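Local coordinates for FAD-binding PCMH-type domain-containing protein (Gibberella zeae, PDB 6YJO), which binds FAD, which is linked covalently to the chain, and probably acts as an oxygen-dependent oxidoreductase that oxidises oligosaccharides, at residues K79-A84 / T194-N199; V95-G100 / F224-E229. All coordinates share one frame; numbering follows the deposited sequence.

Interaction 1: residues K79-A84 / T194-N199. With NAG (2-acetamido-2-deoxy-beta-D-glucopyranose), chain B.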
loop_
_atom_site.group_PDB
_atom_site.type_symbol
_atom_site.label_atom_id
_atom_site.label_comp_id
_atom_site.label_asym_id
_atom_site.label_seq_id
_atom_site.Cartn_x
_atom_site.Cartn_y
_atom_site.Cartn_z
ATOM N N LYS A 79 -16.180 14.747 -14.375
ATOM C CA LYS A 79 -17.013 15.908 -14.083
ATOM C C LYS A 79 -17.820 15.698 -12.808
ATOM O O LYS A 79 -17.940 16.614 -11.985
ATOM C CB LYS A 79 -17.929 16.202 -15.272
ATOM C CG LYS A 79 -18.222 17.677 -15.467
ATOM C CD LYS A 79 -19.600 18.054 -14.959
ATOM C CE LYS A 79 -19.844 19.545 -15.122
ATOM N NZ LYS A 79 -18.802 20.346 -14.421
ATOM N N HIS A 80 -18.376 14.498 -12.623
ATOM C CA HIS A 80 -19.058 14.182 -11.371
ATOM C C HIS A 80 -18.164 14.485 -10.175
ATOM O O HIS A 80 -18.590 15.138 -9.215
ATOM C CB HIS A 80 -19.483 12.711 -11.361
ATOM C CG HIS A 80 -20.500 12.364 -12.403
ATOM N ND1 HIS A 80 -20.482 11.167 -13.087
ATOM C CD2 HIS A 80 -21.572 13.048 -12.870
ATOM C CE1 HIS A 80 -21.493 11.132 -13.936
ATOM N NE2 HIS A 80 -22.170 12.261 -13.824
ATOM N N ILE A 81 -16.914 14.019 -10.219
ATOM C CA ILE A 81 -15.978 14.288 -9.130
ATOM C C ILE A 81 -15.833 15.790 -8.916
ATOM O O ILE A 81 -15.943 16.289 -7.789
ATOM C CB ILE A 81 -14.618 13.626 -9.416
ATOM C CG1 ILE A 81 -14.743 12.101 -9.370
ATOM C CG2 ILE A 81 -13.580 14.077 -8.398
ATOM C CD1 ILE A 81 -13.994 11.386 -10.482
ATOM N N SER A 82 -15.577 16.536 -9.994
ATOM C CA SER A 82 -15.424 17.981 -9.865
ATOM C C SER A 82 -16.659 18.603 -9.224
ATOM O O SER A 82 -16.554 19.379 -8.267
ATOM C CB SER A 82 -15.149 18.609 -11.232
ATOM O OG SER A 82 -14.976 20.012 -11.117
ATOM N N ASP A 83 -17.845 18.263 -9.733
ATOM C CA ASP A 83 -19.072 18.785 -9.144
ATOM C C ASP A 83 -19.251 18.291 -7.712
ATOM O O ASP A 83 -19.686 19.047 -6.838
ATOM C CB ASP A 83 -20.276 18.394 -10.002
ATOM C CG ASP A 83 -20.352 19.186 -11.297
ATOM O OD1 ASP A 83 -19.547 20.129 -11.470
ATOM O OD2 ASP A 83 -21.214 18.868 -12.141
ATOM N N ALA A 84 -18.913 17.025 -7.451
ATOM C CA ALA A 84 -19.030 16.498 -6.095
ATOM C C ALA A 84 -18.084 17.223 -5.150
ATOM O O ALA A 84 -18.448 17.520 -4.007
ATOM C CB ALA A 84 -18.747 14.994 -6.086
ATOM N N THR A 194 -4.944 12.822 -13.927
ATOM C CA THR A 194 -6.027 13.790 -13.858
ATOM C C THR A 194 -6.524 13.856 -12.418
ATOM O O THR A 194 -6.921 12.836 -11.848
ATOM C CB THR A 194 -7.153 13.380 -14.811
ATOM O OG1 THR A 194 -6.612 13.129 -16.118
ATOM C CG2 THR A 194 -8.208 14.469 -14.894
ATOM N N ILE A 195 -6.468 15.043 -11.818
ATOM C CA ILE A 195 -6.762 15.215 -10.401
ATOM C C ILE A 195 -7.639 16.444 -10.218
ATOM O O ILE A 195 -7.481 17.447 -10.922
ATOM C CB ILE A 195 -5.465 15.331 -9.573
ATOM C CG1 ILE A 195 -5.790 15.514 -8.089
ATOM C CG2 ILE A 195 -4.599 16.485 -10.076
ATOM C CD1 ILE A 195 -4.573 15.416 -7.193
ATOM N N VAL A 196 -8.570 16.360 -9.273
ATOM C CA VAL A 196 -9.482 17.453 -8.952
ATOM C C VAL A 196 -9.017 18.095 -7.653
ATOM O O VAL A 196 -9.037 17.459 -6.591
ATOM C CB VAL A 196 -10.932 16.954 -8.832
ATOM C CG1 VAL A 196 -11.881 18.110 -8.529
ATOM C CG2 VAL A 196 -11.351 16.236 -10.106
ATOM N N LEU A 197 -8.606 19.355 -7.730
ATOM C CA LEU A 197 -8.179 20.072 -6.541
ATOM C C LEU A 197 -9.394 20.524 -5.726
ATOM O O LEU A 197 -10.540 20.486 -6.184
ATOM C CB LEU A 197 -7.306 21.266 -6.921
ATOM C CG LEU A 197 -6.205 20.975 -7.940
ATOM C CD1 LEU A 197 -5.330 22.206 -8.150
ATOM C CD2 LEU A 197 -5.368 19.777 -7.506
ATOM N N THR A 198 -9.122 20.972 -4.498
ATOM C CA THR A 198 -10.198 21.250 -3.549
ATOM C C THR A 198 -11.214 22.247 -4.092
ATOM O O THR A 198 -12.379 22.223 -3.676
ATOM C CB THR A 198 -9.619 21.768 -2.231
ATOM O OG1 THR A 198 -10.689 22.038 -1.315
ATOM C CG2 THR A 198 -8.805 23.031 -2.455
ATOM N N ASN A 199 -10.808 23.128 -5.005
ATOM C CA ASN A 199 -11.721 24.121 -5.559
ATOM C C ASN A 199 -12.489 23.606 -6.769
ATOM O O ASN A 199 -13.182 24.390 -7.426
ATOM C CB ASN A 199 -10.964 25.403 -5.924
ATOM C CG ASN A 199 -9.778 25.156 -6.838
ATOM O OD1 ASN A 199 -9.642 24.091 -7.441
ATOM N ND2 ASN A 199 -8.910 26.159 -6.943
HETATM C C1 NAG B . -7.726 26.102 -7.759
HETATM C C2 NAG B . -7.662 27.309 -8.688
HETATM C C3 NAG B . -6.379 27.282 -9.521
HETATM C C4 NAG B . -5.149 27.081 -8.644
HETATM C C5 NAG B . -5.348 25.893 -7.707
HETATM C C6 NAG B . -4.227 25.740 -6.707
HETATM C C7 NAG B . -9.556 28.457 -9.751
HETATM C C8 NAG B . -10.729 28.318 -10.675
HETATM N N2 NAG B . -8.830 27.350 -9.553
HETATM O O3 NAG B . -6.268 28.510 -10.233
HETATM O O4 NAG B . -4.033 26.772 -9.471
HETATM O O5 NAG B . -6.558 26.054 -6.954
HETATM O O6 NAG B . -4.408 26.605 -5.594
HETATM O O7 NAG B . -9.278 29.520 -9.206
#
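Val196 reaches from its strand to helix 78-90 with both methyls, each meeting a different residue of the turn. CG2 of Val196 lies 3.5 Å from CG2 of Ile81, and the two branched side chains meet at a slant. The other methyl, Val196 CG1, comes down on the helix backbone itself, 3.8 Å from CA of Ser82. Ile81 turns its CG2 branch to the valine, because CG2 stands opposite the backbone N while CG1 lies beside it (chi1 -67°). No hydrogen bond joins the two segments; the contact is apolar and buried, with its backbones closest at Ser82 and Val196, 6.0 Å between their CA atoms.

Ser82 turns its hydroxyl to the carbonyl O of Gly200, next after Asn199, so its buried OG is satisfied and the helix is tied to the glycosylated turn. On another side of the helix Lys79 NZ forms a salt bridge at 3.1 Å with OD1 of Asp83, one turn on, coming from the syn side but tilted 32° out of the carboxylate plane. Past the strand the chain carries a glycan: Asn199 ND2 is bonded to C1 of the sugar at 1.4 Å, in an Asn-Gly-Thr sequon. Asn199 OD1 accepts the N-H of Thr201, an Asx turn that probably steadies the linked amide, and Thr201 OG1 is hydrogen-bonded to the sugar. Leu197 CD1 rests 3.7 Å from the sugar's C5.

Around this contact, strand 190-196 pairs antiparallel with strand 202-206 and with strand 226-236. Ile81 also touches Ala228 of the latter, and Ile118 of strand 116-119, so helix 78-90 packs against both the antiparallel sheet and the three-stranded parallel sheet of the FAD-binding domain.

Interaction 2: residues V95-G100 / F224-E229. With FAD (flavin-adenine dinucleotide), chain C.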
loop_
_atom_site.group_PDB
_atom_site.type_symbol
_atom_site.label_atom_id
_atom_site.label_comp_id
_atom_site.label_asym_id
_atom_site.label_seq_id
_atom_site.Cartn_x
_atom_site.Cartn_y
_atom_site.Cartn_z
ATOM N N VAL A 95 -14.077 16.167 2.627
ATOM C CA VAL A 95 -14.360 15.230 1.548
ATOM C C VAL A 95 -13.210 14.240 1.442
ATOM O O VAL A 95 -12.042 14.611 1.595
ATOM C CB VAL A 95 -14.569 15.954 0.202
ATOM C CG1 VAL A 95 -14.930 14.956 -0.886
ATOM C CG2 VAL A 95 -15.636 17.032 0.337
ATOM N N SER A 96 -13.544 12.985 1.165
ATOM C CA SER A 96 -12.569 11.908 1.132
ATOM C C SER A 96 -12.936 10.942 0.018
ATOM O O SER A 96 -14.107 10.606 -0.164
ATOM C CB SER A 96 -12.507 11.177 2.476
ATOM O OG SER A 96 -11.643 11.853 3.375
ATOM N N ALA A 97 -11.927 10.501 -0.722
ATOM C CA ALA A 97 -12.112 9.582 -1.834
ATOM C C ALA A 97 -11.815 8.161 -1.374
ATOM O O ALA A 97 -10.872 7.923 -0.616
ATOM C CB ALA A 97 -11.210 9.955 -3.013
ATOM N N LYS A 98 -12.640 7.222 -1.826
ATOM C CA LYS A 98 -12.427 5.798 -1.600
ATOM C C LYS A 98 -12.433 5.079 -2.939
ATOM O O LYS A 98 -13.384 5.222 -3.716
ATOM C CB LYS A 98 -13.511 5.216 -0.686
ATOM C CG LYS A 98 -13.272 3.764 -0.289
ATOM C CD LYS A 98 -14.472 2.876 -0.575
ATOM C CE LYS A 98 -15.562 3.038 0.471
ATOM N NZ LYS A 98 -16.849 2.455 0.003
ATOM N N SER A 99 -11.378 4.307 -3.205
ATOM C CA SER A 99 -11.256 3.557 -4.450
ATOM C C SER A 99 -11.510 2.076 -4.202
ATOM O O SER A 99 -12.576 1.553 -4.547
ATOM C CB SER A 99 -9.869 3.770 -5.066
ATOM O OG SER A 99 -9.606 2.825 -6.089
ATOM N N GLY A 100 -10.541 1.392 -3.598
ATOM C CA GLY A 100 -10.699 -0.013 -3.278
ATOM C C GLY A 100 -11.257 -0.247 -1.888
ATOM O O GLY A 100 -11.938 -1.247 -1.644
ATOM N N PHE A 224 -4.109 15.711 -1.213
ATOM C CA PHE A 224 -4.000 16.859 -2.104
ATOM C C PHE A 224 -5.086 16.963 -3.164
ATOM O O PHE A 224 -5.162 17.998 -3.835
ATOM C CB PHE A 224 -2.634 16.848 -2.805
ATOM C CG PHE A 224 -1.485 17.040 -1.867
ATOM C CD1 PHE A 224 -0.930 15.958 -1.206
ATOM C CD2 PHE A 224 -0.976 18.303 -1.627
ATOM C CE1 PHE A 224 0.121 16.131 -0.331
ATOM C CE2 PHE A 224 0.075 18.484 -0.754
ATOM C CZ PHE A 224 0.627 17.397 -0.106
ATOM N N GLY A 225 -5.913 15.945 -3.348
ATOM C CA GLY A 225 -6.968 16.042 -4.335
ATOM C C GLY A 225 -7.595 14.693 -4.597
ATOM O O GLY A 225 -7.187 13.668 -4.046
ATOM N N ILE A 226 -8.606 14.717 -5.462
ATOM C CA ILE A 226 -9.341 13.520 -5.854
ATOM C C ILE A 226 -8.847 13.130 -7.243
ATOM O O ILE A 226 -9.216 13.748 -8.247
ATOM C CB ILE A 226 -10.856 13.746 -5.840
ATOM C CG1 ILE A 226 -11.300 14.391 -4.526
ATOM C CG2 ILE A 226 -11.588 12.420 -6.041
ATOM C CD1 ILE A 226 -11.292 13.439 -3.344
ATOM N N VAL A 227 -8.003 12.100 -7.302
ATOM C CA VAL A 227 -7.521 11.594 -8.580
ATOM C C VAL A 227 -8.623 10.797 -9.265
ATOM O O VAL A 227 -9.368 10.042 -8.621
ATOM C CB VAL A 227 -6.260 10.737 -8.374
ATOM C CG1 VAL A 227 -5.892 10.011 -9.659
ATOM C CG2 VAL A 227 -5.108 11.603 -7.899
ATOM N N ALA A 228 -8.729 10.963 -10.581
ATOM C CA ALA A 228 -9.718 10.266 -11.389
ATOM C C ALA A 228 -9.110 9.294 -12.389
ATOM O O ALA A 228 -9.767 8.316 -12.756
ATOM C CB ALA A 228 -10.587 11.274 -12.155
ATOM N N GLU A 229 -7.882 9.539 -12.842
ATOM C CA GLU A 229 -7.210 8.669 -13.798
ATOM C C GLU A 229 -5.713 8.755 -13.543
ATOM O O GLU A 229 -5.168 9.858 -13.462
ATOM C CB GLU A 229 -7.545 9.089 -15.233
ATOM C CG GLU A 229 -7.144 8.089 -16.301
ATOM C CD GLU A 229 -7.676 8.453 -17.680
ATOM O OE1 GLU A 229 -8.906 8.380 -17.889
ATOM O OE2 GLU A 229 -6.861 8.819 -18.553
HETATM P PA FAD C . -8.968 3.177 0.023
HETATM O O1A FAD C . -9.472 3.067 1.412
HETATM O O2A FAD C . -10.071 3.356 -1.034
HETATM O O5B FAD C . -7.904 4.333 -0.099
HETATM C C5B FAD C . -6.812 4.448 0.837
HETATM C C4B FAD C . -6.309 5.866 0.840
HETATM O O4B FAD C . -6.246 6.356 -0.522
HETATM C C3B FAD C . -7.191 6.852 1.600
HETATM O O3B FAD C . -6.405 7.873 2.204
HETATM C C2B FAD C . -8.088 7.403 0.493
HETATM O O2B FAD C . -8.603 8.687 0.810
HETATM C C1B FAD C . -7.092 7.483 -0.662
HETATM N N9A FAD C . -7.710 7.459 -1.985
HETATM C C8A FAD C . -8.436 6.445 -2.557
HETATM N N7A FAD C . -8.878 6.713 -3.761
HETATM C C5A FAD C . -8.411 8.001 -4.001
HETATM C C6A FAD C . -8.539 8.861 -5.105
HETATM N N6A FAD C . -9.202 8.554 -6.222
HETATM N N1A FAD C . -7.953 10.076 -5.017
HETATM C C2A FAD C . -7.287 10.391 -3.905
HETATM N N3A FAD C . -7.099 9.661 -2.804
HETATM C C4A FAD C . -7.694 8.465 -2.914
HETATM N N1 FAD C . 0.114 -2.821 0.174
HETATM C C2 FAD C . 1.332 -3.138 -0.357
HETATM O O2 FAD C . 2.218 -2.287 -0.499
HETATM N N3 FAD C . 1.591 -4.442 -0.751
HETATM C C4 FAD C . 0.715 -5.506 -0.662
HETATM O O4 FAD C . 1.054 -6.624 -1.044
HETATM C C4X FAD C . -0.574 -5.158 -0.096
HETATM N N5 FAD C . -1.464 -6.101 0.026
HETATM C C5X FAD C . -2.698 -5.764 0.561
HETATM C C6 FAD C . -3.655 -6.757 0.731
HETATM C C7 FAD C . -4.916 -6.468 1.236
HETATM C C7M FAD C . -5.929 -7.575 1.376
HETATM C C8 FAD C . -5.208 -5.158 1.654
HETATM C C8M FAD C . -6.556 -4.803 2.217
HETATM C C9 FAD C . -4.245 -4.163 1.510
HETATM C C9A FAD C . -2.997 -4.458 0.975
HETATM N N10 FAD C . -2.007 -3.469 0.813
HETATM C C10 FAD C . -0.780 -3.785 0.290
HETATM C "C1'" FAD C . -2.246 -2.089 1.255
HETATM C "C2'" FAD C . -2.738 -1.163 0.154
HETATM O "O2'" FAD C . -1.646 -0.778 -0.681
HETATM C "C3'" FAD C . -3.333 0.088 0.802
HETATM O "O3'" FAD C . -4.337 -0.329 1.721
HETATM C "C4'" FAD C . -3.956 1.076 -0.182
HETATM O "O4'" FAD C . -3.616 2.413 0.185
HETATM C "C5'" FAD C . -5.459 0.924 -0.221
HETATM O "O5'" FAD C . -5.971 1.593 -1.389
HETATM P P FAD C . -7.487 1.489 -1.769
HETATM O O1P FAD C . -7.830 2.556 -2.813
HETATM O O2P FAD C . -7.813 0.085 -2.121
HETATM O O3P FAD C . -8.158 1.870 -0.363
#
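Ser99 N donates to phosphate oxygen O2A of the FAD at 2.7 Å, and one residue on, Gly100 N meets O1P of the second phosphate at 3.1 Å in a nearly straight bond (172°). Just before them Ala97 O accepts the ribose hydroxyl O2B at 2.8 Å, so strand 95-98 and the loop after it follow the cofactor from ribose to diphosphate. The opposing segment takes the adenine by its Watson-Crick edge: the N6A amino group donates an N-H to Val227 O at 2.8 Å, while N1A accepts from Val227 N at 3.1 Å. Between these polar grips the two segments touch through carbon. Ala97 CB sits over the face of the adenine, 3.6 Å from C5A, and is also met by Ile226 CD1 at 3.5 Å. Ile226 gets there by bending back at chi2 (-74°), which swings its terminal methyl toward Ala97.

All five FAD bonds made here use backbone groups of the protein. N1A and N6A are read by the Val227 backbone, a donor and acceptor pair matching the edge of the base, and nearby the diphosphate is met by amide N-H groups, to which Gly101 N adds another, as befits the FAD-binding domain of a PCMH-type flavoprotein.

Interactions 1 and 2 have centres 9 Å apart and both reach one antiparallel sheet, in which strands 190-196 and 226-236 are neighbours. Two probable hydrogen bonds join them, from Val196 N to Ile226 O and from Ala228 N to Thr194 O, each 2.9 Å. Apolar packing continues across as well: Ile81 CG2 touches Ile226 CG2 at 3.5 Å, linking the helix of 79-84 to the residue that packs on Ala97. Interaction 2 binds the adenine end of FAD directly, while interaction 1 stands behind it, the side chain of Ile81 about 7 Å from the cofactor between nearest atoms, with its glycosylated end leading away from the pocket.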